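Local structure of L-amino acid deaminase (Proteus vulgaris, 5I39) at residues I50-I54 against M193-A197; T115-R121 against E179-D185. The protein is a membrane-bound FAD flavoprotein, probably an oxidoreductase that deaminates L-amino acids. All blocks are in the same frame, centred on the assembly; numbering follows the deposited sequence.

Contact 1. Residues I50-I54 against M193-A197; sequences IMTAI and MAEYA
Ile-50 and Ile-54, one turn apart on helix 47-58, carry most of the aliphatic packing against helix 189-199. The branches of Ile-50 divide the work. Its CD1 reaches Ala-194 CB at 3.8 Å. Its CG2 settles over the backbone of the other helix, 3.6 Å from Met-193 O, with Ala-197 CB also beside it. The same carbonyl oxygen accepts the helical bond from Ala-197 N. One turn on, Ile-54 CG1 meets Ala-197 CB at 3.8 Å. The small alanines let the isoleucines come close: Ile-54 and Ala-197 have their CA atoms 5.7 Å apart.

The two helices run nearly side by side, with 30° between their N-to-C directions. Helix 47-58 follows the first strand of the Rossmann-type FAD-binding fold, and a probable GxGxxG turn, Gly-44 to Gly-49, leads into it. The side chain of Ile-50 lies about 7 Å from the bound FAD.

Met-193, a selenomethionine, bends toward helix 47-58. Its turns at chi2 (-45°) and chi3 (-52°) carry the CE methyl to 3.8 Å from Ile-54 CD1. Met-51 SE is a less certain neighbour of this methyl, because the Met-51 side chain has a second conformer. Met-106 of helix 106-110 also packs on Met-193.

The aromatic contact is made by Tyr-196. Ile-54 CD1 lies at the ring edge, in plane, 3.7 Å from Tyr-196 CD2. The two side chains cross at about a right angle. No hydrogen bond joins the two segments.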
ATOM      1  N   ILE A  50      -3.394  10.284  -3.384  1.00  7.63           N
ATOM      2  CA  ILE A  50      -3.623  10.199  -4.824  1.00  7.76           C
ATOM      3  C   ILE A  50      -4.921   9.456  -5.148  1.00  7.47           C
ATOM      4  O   ILE A  50      -5.736   9.939  -5.942  1.00  7.82           O
ATOM      5  CB  ILE A  50      -2.433   9.525  -5.536  1.00  8.19           C
ATOM      6  CG1 ILE A  50      -1.204  10.445  -5.504  1.00  8.54           C
ATOM      7  CG2 ILE A  50      -2.770   9.190  -6.987  1.00  8.38           C
ATOM      8  CD1 ILE A  50       0.103   9.734  -5.779  1.00  9.09           C
HETATM    9  N   MSE A  51      -5.113   8.284  -4.545  1.00  7.44           N
HETATM   10  CA  MSE A  51      -6.292   7.467  -4.847  0.55  7.43           C
HETATM   11  C   MSE A  51      -7.550   8.151  -4.359  1.00  7.54           C
HETATM   12  O   MSE A  51      -8.582   8.117  -5.038  1.00  7.57           O
HETATM   13  CB  MSE A  51      -6.153   6.060  -4.269  0.55  7.60           C
HETATM   14  CG  MSE A  51      -5.007   5.267  -4.912  0.55  8.14           C
HETATM   15 SE   MSE A  51      -5.158   5.043  -6.852  0.44  9.02          SE
HETATM   16  CE  MSE A  51      -6.719   3.851  -6.794  0.55  9.66           C
ATOM     17  N   THR A  52      -7.485   8.795  -3.194  1.00  7.32           N
ATOM     18  CA  THR A  52      -8.638   9.544  -2.692  1.00  7.49           C
ATOM     19  C   THR A  52      -8.976  10.711  -3.626  1.00  7.42           C
ATOM     20  O   THR A  52     -10.145  10.932  -3.932  1.00  7.83           O
ATOM     21  CB  THR A  52      -8.426  10.027  -1.246  1.00  7.81           C
ATOM     22  OG1 THR A  52      -8.099   8.910  -0.412  1.00  7.95           O
ATOM     23  CG2 THR A  52      -9.690  10.654  -0.700  1.00  8.33           C
ATOM     24  N   ALA A  53      -7.959  11.436  -4.079  1.00  7.34           N
ATOM     25  CA  ALA A  53      -8.155  12.537  -5.027  1.00  7.73           C
ATOM     26  C   ALA A  53      -8.840  12.078  -6.313  1.00  7.80           C
ATOM     27  O   ALA A  53      -9.773  12.723  -6.788  1.00  8.45           O
ATOM     28  CB  ALA A  53      -6.828  13.202  -5.346  1.00  8.01           C
ATOM     29  N   ILE A  54      -8.389  10.955  -6.863  1.00  7.84           N
ATOM     30  CA  ILE A  54      -9.016  10.393  -8.059  1.00  8.06           C
ATOM     31  C   ILE A  54     -10.502  10.108  -7.818  1.00  8.13           C
ATOM     32  O   ILE A  54     -11.353  10.447  -8.644  1.00  8.72           O
ATOM     33  CB  ILE A  54      -8.294   9.104  -8.503  1.00  8.06           C
ATOM     34  CG1 ILE A  54      -6.916   9.445  -9.082  1.00  8.25           C
ATOM     35  CG2 ILE A  54      -9.110   8.334  -9.537  1.00  8.27           C
ATOM     36  CD1 ILE A  54      -5.956   8.274  -9.133  1.00  8.20           C
HETATM   37  N   MSE A 193      -0.134   6.053 -11.040  1.00  7.99           N
HETATM   38  CA  MSE A 193      -1.377   6.581 -10.461  1.00  8.06           C
HETATM   39  C   MSE A 193      -1.334   8.089 -10.334  1.00  7.97           C
HETATM   40  O   MSE A 193      -2.344   8.750 -10.570  1.00  8.04           O
HETATM   41  CB  MSE A 193      -1.705   5.955  -9.107  1.00  8.20           C
HETATM   42  CG  MSE A 193      -1.937   4.442  -9.115  1.00  9.35           C
HETATM   43 SE   MSE A 193      -3.077   3.808 -10.589  1.00 11.31          SE
HETATM   44  CE  MSE A 193      -4.637   4.984 -10.399  1.00 11.14           C
ATOM     45  N   ALA A 194      -0.178   8.649  -9.976  1.00  7.98           N
ATOM     46  CA  ALA A 194      -0.035  10.108  -9.881  1.00  8.39           C
ATOM     47  C   ALA A 194      -0.198  10.807 -11.230  1.00  8.59           C
ATOM     48  O   ALA A 194      -0.865  11.841 -11.315  1.00  8.76           O
ATOM     49  CB  ALA A 194       1.302  10.476  -9.269  1.00  8.40           C
ATOM     50  N   GLU A 195       0.415  10.262 -12.276  1.00  8.87           N
ATOM     51  CA  GLU A 195       0.275  10.835 -13.619  0.50  9.47           C
ATOM     52  C   GLU A 195      -1.179  10.770 -14.076  1.00  9.11           C
ATOM     53  O   GLU A 195      -1.688  11.709 -14.687  1.00  9.59           O
ATOM     54  CB  GLU A 195       1.178  10.128 -14.631  0.50 10.60           C
ATOM     55  CG  GLU A 195       2.648  10.479 -14.518  0.50 12.55           C
ATOM     56  CD  GLU A 195       2.957  11.923 -14.847  0.50 14.49           C
ATOM     57  OE1 GLU A 195       2.035  12.766 -14.851  0.50 16.25           O
ATOM     58  OE2 GLU A 195       4.141  12.213 -15.099  0.50 16.60           O
ATOM     59  N   TYR A 196      -1.842   9.660 -13.770  1.00  8.59           N
ATOM     60  CA  TYR A 196      -3.257   9.509 -14.078  1.00  8.55           C
ATOM     61  C   TYR A 196      -4.099  10.547 -13.330  1.00  8.37           C
ATOM     62  O   TYR A 196      -4.965  11.185 -13.924  1.00  8.59           O
ATOM     63  CB  TYR A 196      -3.710   8.092 -13.754  1.00  8.61           C
ATOM     64  CG  TYR A 196      -5.190   7.843 -13.930  1.00  8.59           C
ATOM     65  CD1 TYR A 196      -5.764   7.741 -15.198  1.00  8.68           C
ATOM     66  CD2 TYR A 196      -6.015   7.687 -12.822  1.00  8.77           C
ATOM     67  CE1 TYR A 196      -7.122   7.492 -15.352  1.00  8.61           C
ATOM     68  CE2 TYR A 196      -7.369   7.440 -12.960  1.00  8.76           C
ATOM     69  CZ  TYR A 196      -7.922   7.341 -14.222  1.00  8.59           C
ATOM     70  OH  TYR A 196      -9.274   7.087 -14.323  1.00  8.86           O
ATOM     71  N   ALA A 197      -3.817  10.740 -12.044  1.00  8.18           N
ATOM     72  CA  ALA A 197      -4.519  11.759 -11.263  1.00  8.35           C
ATOM     73  C   ALA A 197      -4.364  13.143 -11.897  1.00  8.51           C
ATOM     74  O   ALA A 197      -5.345  13.880 -12.031  1.00  8.99           O
ATOM     75  CB  ALA A 197      -4.014  11.770  -9.831  1.00  8.51           C
TER

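Contact 2. Residues T115-R121 against E179-D185; sequences TYRTQGR and EDSGSFD
The Tyr-116 ring has Phe-184 CD2 at its edge, in plane, 3.6 Å from Tyr-116 CD1. The two ring planes are 59° apart, an oblique pair. Gly-182 CA and Ser-183 O approach the tyrosine ring obliquely. Tyr-116 OH is 3.1 Å from Gly-182 CA, and a water links this hydroxyl to Thr-118 OG1 and Asp-180 O.

Arg-117 and Ser-183 form an antiparallel hydrogen-bonded pair, joined by N-H...O bonds in both directions. Thr-118 and Gly-182 follow as a non-hydrogen-bonded pair. Ser-181 O then grips two amides: Gln-119 N at 2.8 Å, almost straight on, and Gly-120 N at 3.2 Å, tilted from the carbonyl plane.

At the other end Thr-115 OG1 accepts from Asp-185 N at 2.8 Å. A chi1 of 72° turns this hydroxyl toward the amide. Another water ties Thr-115 O to Ser-183 OG and Asp-185 OD1. Arg-286 also binds both side chains, and Arg-23 pairs with Asp-185 OD2.

The side chain of Phe-184 lies about 4 Å from the bound FAD, touching Met-377 and Thr-378. This short two-stranded ladder belongs to the mixed sheet beside the flavin, as in the DAO family, where such a sheet flanks the FAD-binding fold.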
ATOM      1  N   THR A 115       2.133  -2.039 -13.460  1.00  7.75           N
ATOM      2  CA  THR A 115       2.843  -3.256 -13.006  1.00  7.77           C
ATOM      3  C   THR A 115       1.978  -4.214 -12.189  1.00  7.57           C
ATOM      4  O   THR A 115       2.461  -5.284 -11.821  1.00  7.94           O
ATOM      5  CB  THR A 115       4.203  -3.036 -12.291  1.00  8.11           C
ATOM      6  OG1 THR A 115       4.012  -2.477 -10.985  1.00  8.10           O
ATOM      7  CG2 THR A 115       5.124  -2.180 -13.128  1.00  8.69           C
ATOM      8  N   TYR A 116       0.708  -3.889 -11.942  1.00  7.41           N
ATOM      9  CA  TYR A 116      -0.131  -4.825 -11.204  1.00  7.51           C
ATOM     10  C   TYR A 116      -0.281  -6.120 -11.994  1.00  7.56           C
ATOM     11  O   TYR A 116      -0.565  -6.091 -13.200  1.00  7.60           O
ATOM     12  CB  TYR A 116      -1.517  -4.282 -10.874  1.00  7.52           C
ATOM     13  CG  TYR A 116      -2.235  -5.192  -9.893  1.00  7.58           C
ATOM     14  CD1 TYR A 116      -1.907  -5.171  -8.543  1.00  7.54           C
ATOM     15  CD2 TYR A 116      -3.200  -6.105 -10.316  1.00  7.60           C
ATOM     16  CE1 TYR A 116      -2.524  -6.012  -7.629  1.00  7.48           C
ATOM     17  CE2 TYR A 116      -3.829  -6.951  -9.409  1.00  7.64           C
ATOM     18  CZ  TYR A 116      -3.493  -6.894  -8.067  1.00  7.44           C
ATOM     19  OH  TYR A 116      -4.115  -7.700  -7.142  1.00  7.97           O
ATOM     20  N   ARG A 117      -0.084  -7.239 -11.299  1.00  7.51           N
ATOM     21  CA  ARG A 117      -0.276  -8.570 -11.859  1.00  7.76           C
ATOM     22  C   ARG A 117      -1.019  -9.423 -10.851  1.00  7.87           C
ATOM     23  O   ARG A 117      -0.787  -9.310  -9.647  1.00  8.12           O
ATOM     24  CB  ARG A 117       1.070  -9.244 -12.145  1.00  7.94           C
ATOM     25  CG  ARG A 117       1.965  -8.513 -13.134  1.00  8.28           C
ATOM     26  CD  ARG A 117       1.456  -8.620 -14.559  1.00  8.69           C
ATOM     27  NE  ARG A 117       2.352  -7.952 -15.506  1.00  8.74           N
ATOM     28  CZ  ARG A 117       2.339  -6.652 -15.807  1.00  8.47           C
ATOM     29  NH1 ARG A 117       1.452  -5.825 -15.258  1.00  8.36           N
ATOM     30  NH2 ARG A 117       3.215  -6.175 -16.685  1.00  8.84           N
ATOM     31  N   THR A 118      -1.899 -10.283 -11.351  1.00  7.94           N
ATOM     32  CA  THR A 118      -2.456 -11.360 -10.539  1.00  7.95           C
ATOM     33  C   THR A 118      -1.460 -12.509 -10.639  1.00  8.22           C
ATOM     34  O   THR A 118      -1.283 -13.105 -11.702  1.00  9.55           O
ATOM     35  CB  THR A 118      -3.864 -11.738 -11.006  1.00  8.37           C
ATOM     36  OG1 THR A 118      -4.730 -10.620 -10.788  1.00  8.57           O
ATOM     37  CG2 THR A 118      -4.407 -12.902 -10.212  1.00  9.06           C
ATOM     38  N   GLN A 119      -0.802 -12.779  -9.518  1.00  8.00           N
ATOM     39  CA  GLN A 119       0.430 -13.559  -9.475  1.00  8.20           C
ATOM     40  C   GLN A 119       0.321 -14.893  -8.746  1.00  7.95           C
ATOM     41  O   GLN A 119       0.877 -15.894  -9.204  1.00  8.42           O
ATOM     42  CB  GLN A 119       1.494 -12.703  -8.796  1.00  8.59           C
ATOM     43  CG  GLN A 119       2.811 -13.398  -8.538  1.00  9.17           C
ATOM     44  CD  GLN A 119       3.821 -12.430  -7.986  1.00  9.03           C
ATOM     45  OE1 GLN A 119       3.642 -11.898  -6.892  1.00  8.56           O
ATOM     46  NE2 GLN A 119       4.882 -12.176  -8.741  1.00  9.89           N
ATOM     47  N   GLY A 120      -0.331 -14.898  -7.589  1.00  7.93           N
ATOM     48  CA  GLY A 120      -0.379 -16.086  -6.749  1.00  7.81           C
ATOM     49  C   GLY A 120       0.745 -16.113  -5.729  1.00  7.90           C
ATOM     50  O   GLY A 120       1.883 -15.727  -6.017  1.00  8.13           O
ATOM     51  N   ARG A 121       0.416 -16.586  -4.531  1.00  7.85           N
ATOM     52  CA  ARG A 121       1.323 -16.556  -3.388  1.00  8.17           C
ATOM     53  C   ARG A 121       1.223 -17.853  -2.613  1.00  8.22           C
ATOM     54  O   ARG A 121       0.132 -18.247  -2.203  1.00  8.80           O
ATOM     55  CB  ARG A 121       0.978 -15.389  -2.465  1.00  8.27           C
ATOM     56  CG  ARG A 121       1.814 -15.285  -1.199  1.00  8.50           C
ATOM     57  CD  ARG A 121       1.377 -14.064  -0.419  1.00  8.76           C
ATOM     58  NE  ARG A 121       2.195 -13.791   0.762  1.00  9.23           N
ATOM     59  CZ  ARG A 121       2.054 -14.377   1.951  1.00  9.38           C
ATOM     60  NH1 ARG A 121       2.861 -14.028   2.944  1.00 10.00           N
ATOM     61  NH2 ARG A 121       1.125 -15.311   2.169  1.00  9.77           N
ATOM     62  N   GLU A 179      -4.288 -17.837  -4.630  1.00  7.94           N
ATOM     63  CA  GLU A 179      -4.049 -17.969  -6.068  1.00  8.41           C
ATOM     64  C   GLU A 179      -4.112 -16.634  -6.801  1.00  8.55           C
ATOM     65  O   GLU A 179      -3.408 -16.431  -7.784  1.00  8.88           O
ATOM     66  CB  GLU A 179      -5.015 -18.975  -6.706  1.00  9.47           C
ATOM     67  CG  GLU A 179      -4.730 -19.185  -8.196  1.00 11.49           C
ATOM     68  CD  GLU A 179      -5.305 -20.459  -8.785  1.00 13.78           C
ATOM     69  OE1 GLU A 179      -6.257 -21.021  -8.221  1.00 13.83           O
ATOM     70  OE2 GLU A 179      -4.811 -20.896  -9.848  1.00 16.92           O
ATOM     71  N   ASP A 180      -4.961 -15.737  -6.315  1.00  8.22           N
ATOM     72  CA  ASP A 180      -5.143 -14.431  -6.942  1.00  8.34           C
ATOM     73  C   ASP A 180      -4.414 -13.299  -6.223  1.00  7.96           C
ATOM     74  O   ASP A 180      -4.785 -12.138  -6.374  1.00  8.18           O
ATOM     75  CB  ASP A 180      -6.634 -14.115  -7.067  1.00  8.87           C
ATOM     76  CG  ASP A 180      -7.289 -13.849  -5.736  1.00  9.11           C
ATOM     77  OD1 ASP A 180      -6.790 -14.348  -4.695  1.00  8.96           O
ATOM     78  OD2 ASP A 180      -8.304 -13.129  -5.734  1.00 11.49           O
ATOM     79  N   SER A 181      -3.372 -13.607  -5.451  1.00  7.62           N
ATOM     80  CA  SER A 181      -2.594 -12.541  -4.825  1.00  7.48           C
ATOM     81  C   SER A 181      -2.064 -11.603  -5.901  1.00  7.46           C
ATOM     82  O   SER A 181      -1.728 -12.034  -7.011  1.00  8.09           O
ATOM     83  CB  SER A 181      -1.420 -13.093  -4.026  1.00  7.67           C
ATOM     84  OG  SER A 181      -0.432 -13.633  -4.886  1.00  7.92           O
ATOM     85  N   GLY A 182      -2.008 -10.322  -5.561  1.00  7.36           N
ATOM     86  CA  GLY A 182      -1.497  -9.310  -6.460  1.00  7.38           C
ATOM     87  C   GLY A 182      -0.036  -9.001  -6.243  1.00  7.35           C
ATOM     88  O   GLY A 182       0.513  -9.223  -5.162  1.00  7.28           O
ATOM     89  N   SER A 183       0.571  -8.455  -7.287  1.00  7.50           N
ATOM     90  CA  SER A 183       1.932  -7.953  -7.267  1.00  7.40           C
ATOM     91  C   SER A 183       1.936  -6.571  -7.897  1.00  7.36           C
ATOM     92  O   SER A 183       1.289  -6.366  -8.917  1.00  7.63           O
ATOM     93  CB  SER A 183       2.817  -8.883  -8.088  1.00  7.72           C
ATOM     94  OG  SER A 183       4.128  -8.376  -8.249  1.00  8.29           O
ATOM     95  N   PHE A 184       2.660  -5.637  -7.293  1.00  7.34           N
ATOM     96  CA  PHE A 184       2.896  -4.312  -7.887  1.00  7.55           C
ATOM     97  C   PHE A 184       4.295  -3.866  -7.497  1.00  7.63           C
ATOM     98  O   PHE A 184       4.790  -4.220  -6.429  1.00  8.03           O
ATOM     99  CB  PHE A 184       1.815  -3.238  -7.562  1.00  7.85           C
ATOM    100  CG  PHE A 184       1.117  -3.386  -6.223  1.00  7.80           C
ATOM    101  CD1 PHE A 184       1.784  -3.804  -5.070  1.00  7.81           C
ATOM    102  CD2 PHE A 184      -0.231  -3.042  -6.107  1.00  7.76           C
ATOM    103  CE1 PHE A 184       1.114  -3.922  -3.860  1.00  7.83           C
ATOM    104  CE2 PHE A 184      -0.899  -3.154  -4.897  1.00  7.75           C
ATOM    105  CZ  PHE A 184      -0.227  -3.601  -3.775  1.00  7.85           C
ATOM    106  N   ASP A 185       4.925  -3.094  -8.376  1.00  7.70           N
ATOM    107  CA  ASP A 185       6.343  -2.768  -8.224  1.00  7.85           C
ATOM    108  C   ASP A 185       6.486  -1.314  -7.771  1.00  8.09           C
ATOM    109  O   ASP A 185       5.933  -0.413  -8.408  1.00  8.44           O
ATOM    110  CB  ASP A 185       7.097  -2.975  -9.541  1.00  8.20           C
ATOM    111  CG  ASP A 185       6.925  -4.376 -10.121  1.00  8.61           C
ATOM    112  OD1 ASP A 185       6.491  -5.307  -9.405  1.00  8.87           O
ATOM    113  OD2 ASP A 185       7.228  -4.545 -11.322  1.00  9.87           O
TER
HETATM  114  O   HOH W   1       4.385  -6.784 -10.453  1.00  8.40           O
HETATM  115  O   HOH W   2      -5.261 -10.013  -8.092  1.00  9.01           O
HETATM  116  O   HOH W   3       1.618 -11.794  -5.015  1.00  8.37           O
HETATM  117  O   HOH W   4      -1.931 -17.516  -9.844  1.00 20.05           O

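The two contacts lie 21 Å apart between centres, with nearest atoms about 8 Å apart, and do not touch. Along the chain the order is 50-54, 115-121, 179-185, 193-197, so both segments of contact 2 fall between those of contact 1. Strand 182-183 leads on to helix 189-199, and this short step connects the two. Contact 1 joins helices of the FAD-binding part, next to the strand 40-43 sheet. Contact 2 belongs to the separate mixed sheet that includes strands 117-123 and 276-279. Both come near the one bound FAD. The chain thus leaves the nucleotide-binding fold, builds strands beside the cofactor, and returns to pack on helix 47-58.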